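Local atomic coordinates of dehalogenase-like hydrolase (Ralstonia solanacearum, PDB entry 3UMB), a protein that probably catalyses the hydrolytic removal of halide from small (S)-2-haloalkanoic acids, giving the corresponding (R)-2-hydroxyalkanoic acids. Residues Leu118-Asn123 with Gly140-Val145; His144-Asp149 with Ala162-Ala167. One frame throughout, in Å; residues are numbered along the deposited sequence.

Both contacts are built on strand 144-147, an outermost strand of the six-stranded parallel sheet in the haloacid dehalogenase core, and their centres lie about 8 Å apart. Contact 1 comes first along the chain: it pairs the start of this strand and the turn before it with the neighbouring strand 118-122, after the crossover through helix 126-134. Contact 2 continues from the same strand to helix 163-168, which packs on one face of the sheet. His-144 and Val-145 belong to both. Where the two meet, Ile-120 O and Leu-146 N lie 2.7 Å apart, a probable hydrogen bond that carries the strand pairing onward. The edge strand is thus fastened both within the sheet and to a covering helix.

Contact 1: Leu118-Asn123 with Gly140-Val145; sequences LGILSN and GLFDHV
Ile-120 lays its side chain over one face of the Phe-142 ring. Its CB leaves the strand on the face shared with Val-145 and stays clear of the ring, 5.0 Å from Phe-142 CD2. CG1 stands anti to the carbonyl carbon and beside the backbone N (chi1 -57°), which sets it over the middle of the ring, 3.6 Å from the centroid: a CH-pi contact. From there CD1 overhangs the rim beyond the CD2-CE2 bond, 3.4 Å from Phe-142 CE2, and grazes Val-145 CG2 at 4.2 Å. At the ring's edge sits Leu-118, whose CB is 3.6 Å from Phe-142 CD1 and also rests against the carbonyl oxygen of Leu-141. The ring therefore has an aliphatic chain over a face and the backbone of Leu-118 along its rim, while Leu-129 of helix 126-134 also packs on Ile-120.

The main chains join beneath this cluster. Ile-120 N donates to His-144 O at 3.0 Å, in the carbonyl plane and with 157° at the hydrogen. Two residues earlier the pairing is looser: Leu-118 O receives a weak bond from Asp-143 N, bent to 120°, and a CA-H...O contact from Phe-142 CA at 3.3 Å. Gly-119 pairs with His-144 and Ile-120 with Val-145 in parallel register, the second strand of a beta-alpha-beta unit returning beside the first in the Rossmann-like core of the HAD superfamily.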
ATOM      1  N   LEU A 118     -25.818   9.553 -11.387  1.00 35.52           N
ATOM      2  CA  LEU A 118     -24.548   8.873 -11.594  1.00 34.29           C
ATOM      3  C   LEU A 118     -23.456   9.801 -11.178  1.00 33.70           C
ATOM      4  O   LEU A 118     -23.538  11.002 -11.451  1.00 33.75           O
ATOM      5  CB  LEU A 118     -24.337   8.472 -13.064  1.00 33.68           C
ATOM      6  CG  LEU A 118     -25.342   7.510 -13.707  1.00 32.10           C
ATOM      7  CD1 LEU A 118     -24.847   7.061 -15.096  1.00 30.40           C
ATOM      8  CD2 LEU A 118     -25.707   6.305 -12.808  1.00 30.38           C
ATOM      9  N   GLY A 119     -22.454   9.249 -10.493  1.00 32.63           N
ATOM     10  CA  GLY A 119     -21.256  10.013 -10.161  1.00 32.24           C
ATOM     11  C   GLY A 119     -19.956   9.244 -10.320  1.00 31.14           C
ATOM     12  O   GLY A 119     -19.952   7.993 -10.399  1.00 30.37           O
ATOM     13  N   ILE A 120     -18.869  10.012 -10.367  1.00 30.58           N
ATOM     14  CA  ILE A 120     -17.501   9.507 -10.236  1.00 31.18           C
ATOM     15  C   ILE A 120     -16.897   9.935  -8.892  1.00 31.26           C
ATOM     16  O   ILE A 120     -17.017  11.115  -8.492  1.00 31.90           O
ATOM     17  CB  ILE A 120     -16.594  10.101 -11.293  1.00 31.28           C
ATOM     18  CG1 ILE A 120     -17.135   9.802 -12.684  1.00 31.34           C
ATOM     19  CG2 ILE A 120     -15.170   9.553 -11.160  1.00 32.17           C
ATOM     20  CD1 ILE A 120     -16.220  10.288 -13.801  1.00 31.57           C
ATOM     21  N   LEU A 121     -16.254   8.990  -8.205  1.00 30.76           N
ATOM     22  CA  LEU A 121     -15.402   9.284  -7.034  1.00 30.27           C
ATOM     23  C   LEU A 121     -14.008   8.701  -7.250  1.00 30.41           C
ATOM     24  O   LEU A 121     -13.864   7.482  -7.350  1.00 30.42           O
ATOM     25  CB  LEU A 121     -15.994   8.766  -5.730  1.00 29.89           C
ATOM     26  CG  LEU A 121     -15.217   9.173  -4.467  1.00 30.82           C
ATOM     27  CD1 LEU A 121     -15.267  10.705  -4.264  1.00 28.76           C
ATOM     28  CD2 LEU A 121     -15.738   8.441  -3.237  1.00 30.90           C
ATOM     29  N   SER A 122     -13.006   9.586  -7.343  1.00 30.48           N
ATOM     30  CA  SER A 122     -11.700   9.248  -7.854  1.00 31.08           C
ATOM     31  C   SER A 122     -10.552   9.811  -7.034  1.00 31.25           C
ATOM     32  O   SER A 122     -10.618  10.922  -6.509  1.00 30.44           O
ATOM     33  CB  SER A 122     -11.568   9.764  -9.278  1.00 31.30           C
ATOM     34  OG  SER A 122     -10.233   9.583  -9.757  1.00 32.43           O
ATOM     35  N   ASN A 123      -9.481   9.034  -6.943  1.00 32.10           N
ATOM     36  CA  ASN A 123      -8.249   9.484  -6.301  1.00 32.37           C
ATOM     37  C   ASN A 123      -7.730  10.645  -7.169  1.00 33.39           C
ATOM     38  O   ASN A 123      -6.988  11.539  -6.718  1.00 32.07           O
ATOM     39  CB  ASN A 123      -7.218   8.324  -6.199  1.00 31.97           C
ATOM     40  CG  ASN A 123      -7.338   7.489  -4.899  1.00 30.52           C
ATOM     41  OD1 ASN A 123      -7.980   7.874  -3.916  1.00 27.49           O
ATOM     42  ND2 ASN A 123      -6.685   6.328  -4.898  1.00 29.18           N
ATOM     43  N   GLY A 140     -21.989  14.939 -19.388  1.00 53.12           N
ATOM     44  CA  GLY A 140     -23.454  14.949 -19.229  1.00 51.84           C
ATOM     45  C   GLY A 140     -24.088  13.807 -18.430  1.00 50.86           C
ATOM     46  O   GLY A 140     -25.180  13.965 -17.841  1.00 50.18           O
ATOM     47  N   LEU A 141     -23.409  12.654 -18.391  1.00 49.63           N
ATOM     48  CA  LEU A 141     -23.956  11.441 -17.751  1.00 48.01           C
ATOM     49  C   LEU A 141     -23.824  11.501 -16.242  1.00 45.99           C
ATOM     50  O   LEU A 141     -24.659  10.958 -15.525  1.00 45.27           O
ATOM     51  CB  LEU A 141     -23.301  10.160 -18.314  1.00 48.42           C
ATOM     52  CG  LEU A 141     -23.640   9.829 -19.791  1.00 49.35           C
ATOM     53  CD1 LEU A 141     -22.725  10.589 -20.763  1.00 50.00           C
ATOM     54  CD2 LEU A 141     -23.568   8.335 -20.072  1.00 50.11           C
ATOM     55  N   PHE A 142     -22.784  12.179 -15.768  1.00 44.69           N
ATOM     56  CA  PHE A 142     -22.568  12.350 -14.324  1.00 43.56           C
ATOM     57  C   PHE A 142     -23.064  13.695 -13.765  1.00 42.56           C
ATOM     58  O   PHE A 142     -22.610  14.787 -14.135  1.00 41.96           O
ATOM     59  CB  PHE A 142     -21.090  12.161 -13.962  1.00 43.55           C
ATOM     60  CG  PHE A 142     -20.530  10.859 -14.417  1.00 42.90           C
ATOM     61  CD1 PHE A 142     -21.069   9.677 -13.981  1.00 45.09           C
ATOM     62  CD2 PHE A 142     -19.474  10.818 -15.286  1.00 44.65           C
ATOM     63  CE1 PHE A 142     -20.576   8.461 -14.410  1.00 44.91           C
ATOM     64  CE2 PHE A 142     -18.966   9.608 -15.725  1.00 45.12           C
ATOM     65  CZ  PHE A 142     -19.516   8.430 -15.287  1.00 44.65           C
ATOM     66  N   ASP A 143     -23.985  13.573 -12.824  1.00 41.98           N
ATOM     67  CA  ASP A 143     -24.332  14.664 -11.927  1.00 41.23           C
ATOM     68  C   ASP A 143     -23.106  15.193 -11.144  1.00 39.98           C
ATOM     69  O   ASP A 143     -22.833  16.398 -11.165  1.00 40.19           O
ATOM     70  CB  ASP A 143     -25.424  14.201 -10.973  1.00 41.09           C
ATOM     71  CG  ASP A 143     -26.724  13.892 -11.689  1.00 43.37           C
ATOM     72  OD1 ASP A 143     -26.691  13.639 -12.919  1.00 47.87           O
ATOM     73  OD2 ASP A 143     -27.788  13.900 -11.020  1.00 46.05           O
ATOM     74  N   HIS A 144     -22.351  14.302 -10.487  1.00 38.04           N
ATOM     75  CA  HIS A 144     -21.189  14.731  -9.679  1.00 35.93           C
ATOM     76  C   HIS A 144     -19.918  14.010 -10.103  1.00 33.28           C
ATOM     77  O   HIS A 144     -19.922  12.822 -10.324  1.00 32.81           O
ATOM     78  CB  HIS A 144     -21.452  14.498  -8.190  1.00 36.19           C
ATOM     79  CG  HIS A 144     -22.759  15.058  -7.690  1.00 39.29           C
ATOM     80  ND1 HIS A 144     -22.909  16.379  -7.308  1.00 40.26           N
ATOM     81  CD2 HIS A 144     -23.963  14.465  -7.477  1.00 39.78           C
ATOM     82  CE1 HIS A 144     -24.147  16.571  -6.880  1.00 41.19           C
ATOM     83  NE2 HIS A 144     -24.807  15.428  -6.972  1.00 40.74           N
ATOM     84  N   VAL A 145     -18.841  14.765 -10.249  1.00 30.96           N
ATOM     85  CA  VAL A 145     -17.534  14.238 -10.584  1.00 29.02           C
ATOM     86  C   VAL A 145     -16.651  14.684  -9.399  1.00 27.90           C
ATOM     87  O   VAL A 145     -16.290  15.875  -9.273  1.00 28.32           O
ATOM     88  CB  VAL A 145     -17.058  14.749 -11.964  1.00 29.39           C
ATOM     89  CG1 VAL A 145     -15.553  14.525 -12.178  1.00 29.64           C
ATOM     90  CG2 VAL A 145     -17.850  14.073 -13.094  1.00 28.39           C
TER

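Contact 2: His144-Asp149 with Ala162-Ala167; sequences HVLSVD and ALAPRA
Leu-146 packs against Ala-167, and Leu-163 reaches back to the end of the strand, in a strand-helix pair of the alpha/beta core of this HAD-family enzyme: strand 144-147, at the margin of the parallel sheet, lies beneath helix 163-168. The axes of strand 144-147 and of residues 163-167 are 9.6 Å apart at closest approach and run roughly antiparallel, 147° between their directions.

Apolar packing does most of the work. Leu-146 points at the helix, and its two methyls straddle Ala-167 CB, with CD1 and CD2 both 3.8 Å from it. CD1 also reaches the backbone of the turn before, 4.0 Å from Leu-163 O and close to Ala-164 CA. In the other direction Leu-163 holds CG beside its own backbone N (chi1 -70°) and sends CD1 down to the main chain where the strand ends, near Ser-147 O and Val-148 CA. Leu-121 of the neighbouring strand touches both leucines, so the helix rests on two strands of the sheet.

Aromatic contact comes from His-144. Ala-167 CB stands over one face of the imidazole, displaced from the ring centre toward CG and ND1, in a CH-pi contact 4.0 Å from the centroid, while the ring of Phe-168 meets the same imidazole edge-to-face.

Polar contacts belong to the strand's end rather than to the helix. The CB of Ser-147 leaves its CA away from the helix, and OG hydrogen-bonds with Gly-124 O. On the helix side, Ala-167 O stands over the imidazole face, 3.1 Å above His-144 NE2, whereas an N-H there would lie in the ring plane; the pair is not a hydrogen bond.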
ATOM      1  N   HIS A 144     -22.351  14.302 -10.487  1.00 38.04           N
ATOM      2  CA  HIS A 144     -21.189  14.731  -9.679  1.00 35.93           C
ATOM      3  C   HIS A 144     -19.918  14.010 -10.103  1.00 33.28           C
ATOM      4  O   HIS A 144     -19.922  12.822 -10.324  1.00 32.81           O
ATOM      5  CB  HIS A 144     -21.452  14.498  -8.190  1.00 36.19           C
ATOM      6  CG  HIS A 144     -22.759  15.058  -7.690  1.00 39.29           C
ATOM      7  ND1 HIS A 144     -22.909  16.379  -7.308  1.00 40.26           N
ATOM      8  CD2 HIS A 144     -23.963  14.465  -7.477  1.00 39.78           C
ATOM      9  CE1 HIS A 144     -24.147  16.571  -6.880  1.00 41.19           C
ATOM     10  NE2 HIS A 144     -24.807  15.428  -6.972  1.00 40.74           N
ATOM     11  N   VAL A 145     -18.841  14.765 -10.249  1.00 30.96           N
ATOM     12  CA  VAL A 145     -17.534  14.238 -10.584  1.00 29.02           C
ATOM     13  C   VAL A 145     -16.651  14.684  -9.399  1.00 27.90           C
ATOM     14  O   VAL A 145     -16.290  15.875  -9.273  1.00 28.32           O
ATOM     15  CB  VAL A 145     -17.058  14.749 -11.964  1.00 29.39           C
ATOM     16  CG1 VAL A 145     -15.553  14.525 -12.178  1.00 29.64           C
ATOM     17  CG2 VAL A 145     -17.850  14.073 -13.094  1.00 28.39           C
ATOM     18  N   LEU A 146     -16.368  13.727  -8.510  1.00 25.55           N
ATOM     19  CA  LEU A 146     -15.765  14.002  -7.205  1.00 24.24           C
ATOM     20  C   LEU A 146     -14.297  13.505  -7.106  1.00 23.51           C
ATOM     21  O   LEU A 146     -13.921  12.467  -7.628  1.00 23.45           O
ATOM     22  CB  LEU A 146     -16.645  13.396  -6.092  1.00 22.67           C
ATOM     23  CG  LEU A 146     -18.158  13.736  -6.158  1.00 22.14           C
ATOM     24  CD1 LEU A 146     -18.945  12.791  -5.360  1.00 18.36           C
ATOM     25  CD2 LEU A 146     -18.446  15.174  -5.673  1.00 21.91           C
ATOM     26  N   SER A 147     -13.476  14.305  -6.450  1.00 23.20           N
ATOM     27  CA  SER A 147     -12.069  14.030  -6.252  1.00 22.27           C
ATOM     28  C   SER A 147     -11.755  14.071  -4.782  1.00 20.84           C
ATOM     29  O   SER A 147     -12.205  14.965  -4.072  1.00 21.38           O
ATOM     30  CB  SER A 147     -11.254  15.100  -6.935  1.00 22.95           C
ATOM     31  OG  SER A 147      -9.887  15.041  -6.577  1.00 23.58           O
ATOM     32  N   VAL A 148     -10.930  13.143  -4.342  1.00 19.08           N
ATOM     33  CA  VAL A 148     -10.428  13.140  -2.979  1.00 18.28           C
ATOM     34  C   VAL A 148      -9.587  14.359  -2.681  1.00 17.38           C
ATOM     35  O   VAL A 148      -9.157  14.569  -1.570  1.00 15.68           O
ATOM     36  CB  VAL A 148      -9.562  11.900  -2.726  1.00 18.49           C
ATOM     37  CG1 VAL A 148     -10.329  10.636  -3.093  1.00 15.57           C
ATOM     38  CG2 VAL A 148      -8.202  12.022  -3.516  1.00 19.57           C
ATOM     39  N   ASP A 149      -9.322  15.174  -3.683  1.00 18.84           N
ATOM     40  CA  ASP A 149      -8.596  16.399  -3.451  1.00 20.32           C
ATOM     41  C   ASP A 149      -9.316  17.394  -2.495  1.00 20.46           C
ATOM     42  O   ASP A 149      -8.688  18.247  -1.881  1.00 21.31           O
ATOM     43  CB  ASP A 149      -8.356  17.082  -4.791  1.00 21.68           C
ATOM     44  CG  ASP A 149      -7.448  18.268  -4.666  1.00 21.43           C
ATOM     45  OD1 ASP A 149      -6.198  18.109  -4.581  1.00 20.71           O
ATOM     46  OD2 ASP A 149      -8.001  19.355  -4.681  1.00 23.62           O
ATOM     47  N   ALA A 162     -16.661   9.417   2.262  1.00 19.75           N
ATOM     48  CA  ALA A 162     -17.730  10.281   2.693  1.00 19.81           C
ATOM     49  C   ALA A 162     -18.132  11.313   1.671  1.00 19.98           C
ATOM     50  O   ALA A 162     -19.226  11.835   1.785  1.00 21.10           O
ATOM     51  CB  ALA A 162     -17.429  10.965   4.016  1.00 18.76           C
ATOM     52  N   LEU A 163     -17.283  11.622   0.704  1.00 20.44           N
ATOM     53  CA  LEU A 163     -17.644  12.627  -0.284  1.00 22.31           C
ATOM     54  C   LEU A 163     -18.954  12.271  -1.034  1.00 22.81           C
ATOM     55  O   LEU A 163     -19.705  13.165  -1.408  1.00 23.49           O
ATOM     56  CB  LEU A 163     -16.486  12.939  -1.286  1.00 21.61           C
ATOM     57  CG  LEU A 163     -15.232  13.684  -0.787  1.00 20.52           C
ATOM     58  CD1 LEU A 163     -14.043  13.555  -1.759  1.00 16.49           C
ATOM     59  CD2 LEU A 163     -15.518  15.132  -0.497  1.00 20.41           C
ATOM     60  N   ALA A 164     -19.236  10.990  -1.244  1.00 23.83           N
ATOM     61  CA  ALA A 164     -20.331  10.641  -2.160  1.00 24.26           C
ATOM     62  C   ALA A 164     -21.688  10.744  -1.482  1.00 24.42           C
ATOM     63  O   ALA A 164     -22.570  11.385  -2.025  1.00 24.27           O
ATOM     64  CB  ALA A 164     -20.124   9.313  -2.817  1.00 24.27           C
ATOM     65  N   PRO A 165     -21.847  10.196  -0.270  1.00 24.96           N
ATOM     66  CA  PRO A 165     -23.089  10.537   0.417  1.00 26.01           C
ATOM     67  C   PRO A 165     -23.358  12.046   0.459  1.00 27.94           C
ATOM     68  O   PRO A 165     -24.493  12.450   0.180  1.00 27.96           O
ATOM     69  CB  PRO A 165     -22.891   9.943   1.792  1.00 25.74           C
ATOM     70  CG  PRO A 165     -22.073   8.685   1.477  1.00 24.64           C
ATOM     71  CD  PRO A 165     -21.079   9.191   0.482  1.00 25.41           C
ATOM     72  N   ARG A 166     -22.329  12.870   0.708  1.00 29.11           N
ATOM     73  CA  ARG A 166     -22.532  14.320   0.821  1.00 29.96           C
ATOM     74  C   ARG A 166     -23.044  14.922  -0.405  1.00 30.42           C
ATOM     75  O   ARG A 166     -23.998  15.662  -0.340  1.00 31.22           O
ATOM     76  CB  ARG A 166     -21.265  15.105   1.138  1.00 29.83           C
ATOM     77  CG  ARG A 166     -21.141  15.393   2.610  1.00 32.56           C
ATOM     78  CD  ARG A 166     -20.445  16.743   2.895  1.00 32.38           C
ATOM     79  NE  ARG A 166     -19.085  16.788   2.396  1.00 28.42           N
ATOM     80  CZ  ARG A 166     -18.136  15.974   2.792  1.00 27.75           C
ATOM     81  NH1 ARG A 166     -18.392  15.032   3.696  1.00 31.45           N
ATOM     82  NH2 ARG A 166     -16.916  16.123   2.321  1.00 28.56           N
ATOM     83  N   ALA A 167     -22.363  14.676  -1.522  1.00 31.18           N
ATOM     84  CA  ALA A 167     -22.770  15.248  -2.818  1.00 31.42           C
ATOM     85  C   ALA A 167     -24.192  14.803  -3.277  1.00 32.26           C
ATOM     86  O   ALA A 167     -24.912  15.593  -3.869  1.00 30.94           O
ATOM     87  CB  ALA A 167     -21.751  14.930  -3.888  1.00 30.61           C
TER